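Local coordinates for protein profilin-2 (Mus musculus, PDB 2V8F) that binds actin and proline-rich ligands such as the FH1 domain of the formin mDia1, probably helping to regulate actin assembly in the cytoskeleton, at residues K69-R75 against M86-K91. Numbering follows the deposited sequence. Where two conformers were deposited one is given.
Sequences KKCSVIR and MDIRTK
Ile74 and Arg75 share one partner, Asp87, in a classic beta bulge that shifts the register of this antiparallel hairpin by one residue. Both backbone amides converge on the carbonyl of Asp87, Ile74 N at 2.8 Å and Arg75 N at 3.2 Å from its O, approaching from the same face of the carbonyl plane. The bulge's own side chains then pair: Asp87 lies beside Arg75, pointing the same way. In one of the two conformers of Arg75, a bend at chi3 (54°) turns the guanidinium edge toward Asp87 OD2, which sits near the guanidinium plane, 2.8 Å from Arg75 NE and 2.7 Å from Arg75 NH2; the two flat groups are 41° apart. One oxygen thus takes both donors, while Asp87 OD1 is held by Asn125; in this conformer the grip may favour the ionised carboxylate.

On the same side of the sheet, Ile74 CD1 lies over one face of the Arg89 guanidinium, 3.5 Å from Arg89 NH2 and offset toward its rim. An aliphatic chain can lie against this weakly hydrated face, leaving the N-H edge for polar partners: NE bonds to Asn100. Val73 and Ile88 project from the other side; Val73 CG1 meets the methyl of Met86, and Ile88 CG2 packs on Cys71 CB at 3.6 Å, where a small side chain fits.

At the far end, Lys69 turns at chi2 (55°) and brings NZ into a 2.9 Å hydrogen bond with Lys91 O, while Glu96 pairs with its charge. The extended Lys91 chain runs past Ser72 OG and reaches Cys71 O through a water.

The hairpin belongs to profilin's central antiparallel sheet: strand 64-66 borders 69-75, strand 100-105 borders 86-90, Phe59 and Phe60 of helix 58-62 pack against the Val73 side, and helix 121-137, through Asn125, meets the Asp87 side.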
# COMPACT_ATOMS: atom_id res chain seq x y z
N LYS A 69 15.58 3.13 -15.75
CA LYS A 69 16.34 1.96 -15.28
C LYS A 69 16.46 0.91 -16.39
O LYS A 69 15.41 0.51 -16.93
CB LYS A 69 15.66 1.37 -14.06
CG LYS A 69 16.30 0.14 -13.45
CD LYS A 69 17.75 0.32 -13.09
CE LYS A 69 18.42 -1.06 -13.01
NZ LYS A 69 19.75 -0.97 -12.35
N LYS A 70 17.66 0.49 -16.72
CA LYS A 70 17.86 -0.58 -17.73
C LYS A 70 17.32 -1.92 -17.26
O LYS A 70 17.57 -2.32 -16.13
CB LYS A 70 19.35 -0.74 -18.06
CG LYS A 70 19.83 0.49 -18.81
CD LYS A 70 21.36 0.47 -18.97
CE LYS A 70 21.71 -0.11 -20.33
NZ LYS A 70 23.16 0.10 -20.59
N CYS A 71 16.57 -2.56 -18.13
CA CYS A 71 15.96 -3.85 -17.92
C CYS A 71 16.14 -4.73 -19.15
O CYS A 71 16.43 -4.27 -20.27
CB CYS A 71 14.45 -3.71 -17.70
SG CYS A 71 13.94 -2.67 -16.30
N SER A 72 15.91 -6.01 -18.93
CA SER A 72 15.85 -7.08 -19.89
C SER A 72 14.43 -7.63 -20.03
O SER A 72 13.70 -7.70 -19.04
CB SER A 72 16.78 -8.23 -19.48
OG SER A 72 18.11 -7.70 -19.38
N VAL A 73 14.04 -8.02 -21.23
CA VAL A 73 12.78 -8.70 -21.47
C VAL A 73 13.00 -10.21 -21.40
O VAL A 73 13.83 -10.78 -22.09
CB VAL A 73 12.12 -8.33 -22.81
CG1 VAL A 73 10.84 -9.11 -23.00
CG2 VAL A 73 11.89 -6.83 -22.81
N ILE A 74 12.27 -10.83 -20.50
CA ILE A 74 12.37 -12.26 -20.27
C ILE A 74 11.35 -13.07 -21.06
O ILE A 74 11.75 -14.14 -21.49
CB ILE A 74 12.23 -12.54 -18.75
CG1 ILE A 74 13.18 -11.59 -18.00
CG2 ILE A 74 12.45 -13.97 -18.37
CD1 ILE A 74 14.63 -11.69 -18.41
N ARG A 75 10.14 -12.56 -21.16
CA ARG A 75 9.09 -13.24 -21.93
C ARG A 75 8.12 -12.17 -22.39
O ARG A 75 7.78 -11.30 -21.57
CB ARG A 75 8.40 -14.29 -21.10
CG ARG A 75 7.56 -15.37 -21.73
CD ARG A 75 7.14 -16.49 -20.78
NE ARG A 75 6.49 -16.01 -19.58
CZ ARG A 75 5.83 -16.63 -18.64
NH1 ARG A 75 5.70 -17.95 -18.76
NH2 ARG A 75 5.29 -16.00 -17.59
N MET A 86 3.87 -9.51 -19.92
CA MET A 86 5.28 -9.61 -20.21
C MET A 86 6.04 -9.71 -18.89
O MET A 86 5.64 -9.10 -17.91
CB MET A 86 5.88 -8.38 -20.87
CG MET A 86 5.61 -8.01 -22.29
SD MET A 86 6.23 -6.31 -22.46
CE MET A 86 7.86 -6.55 -23.02
N ASP A 87 7.11 -10.45 -18.94
CA ASP A 87 8.03 -10.60 -17.84
C ASP A 87 9.34 -9.90 -18.16
O ASP A 87 9.92 -10.06 -19.24
CB ASP A 87 8.20 -12.08 -17.55
CG ASP A 87 6.83 -12.73 -17.32
OD1 ASP A 87 6.18 -12.35 -16.32
OD2 ASP A 87 6.46 -13.63 -18.13
N ILE A 88 9.77 -9.10 -17.18
CA ILE A 88 10.94 -8.26 -17.32
C ILE A 88 11.86 -8.44 -16.12
O ILE A 88 11.41 -8.89 -15.06
CB ILE A 88 10.45 -6.79 -17.45
CG1 ILE A 88 9.77 -6.57 -18.81
CG2 ILE A 88 11.50 -5.74 -17.22
CD1 ILE A 88 8.92 -5.33 -18.94
N ARG A 89 13.11 -8.05 -16.23
CA ARG A 89 14.01 -8.08 -15.05
C ARG A 89 14.92 -6.88 -15.10
O ARG A 89 15.42 -6.53 -16.17
CB ARG A 89 14.83 -9.37 -15.01
CG ARG A 89 15.63 -9.53 -13.75
CD ARG A 89 16.26 -10.93 -13.60
NE ARG A 89 15.44 -11.93 -14.22
CZ ARG A 89 15.66 -12.80 -15.17
NH1 ARG A 89 16.82 -12.89 -15.75
NH2 ARG A 89 14.65 -13.58 -15.51
N THR A 90 15.12 -6.22 -13.96
CA THR A 90 16.08 -5.11 -14.00
C THR A 90 17.47 -5.66 -14.28
O THR A 90 17.78 -6.82 -13.95
CB THR A 90 16.05 -4.30 -12.69
OG1 THR A 90 16.46 -5.09 -11.56
CG2 THR A 90 14.63 -3.79 -12.47
N LYS A 91 18.31 -4.83 -14.88
CA LYS A 91 19.77 -5.10 -14.99
C LYS A 91 20.57 -4.63 -13.79
O LYS A 91 20.29 -3.64 -13.22
CB LYS A 91 20.36 -4.52 -16.28
CG LYS A 91 19.71 -4.98 -17.60
CD LYS A 91 20.50 -4.66 -18.85
CE LYS A 91 19.83 -4.89 -20.21
NZ LYS A 91 20.43 -4.05 -21.32
O HOH W 1 18.39 -2.32 -21.02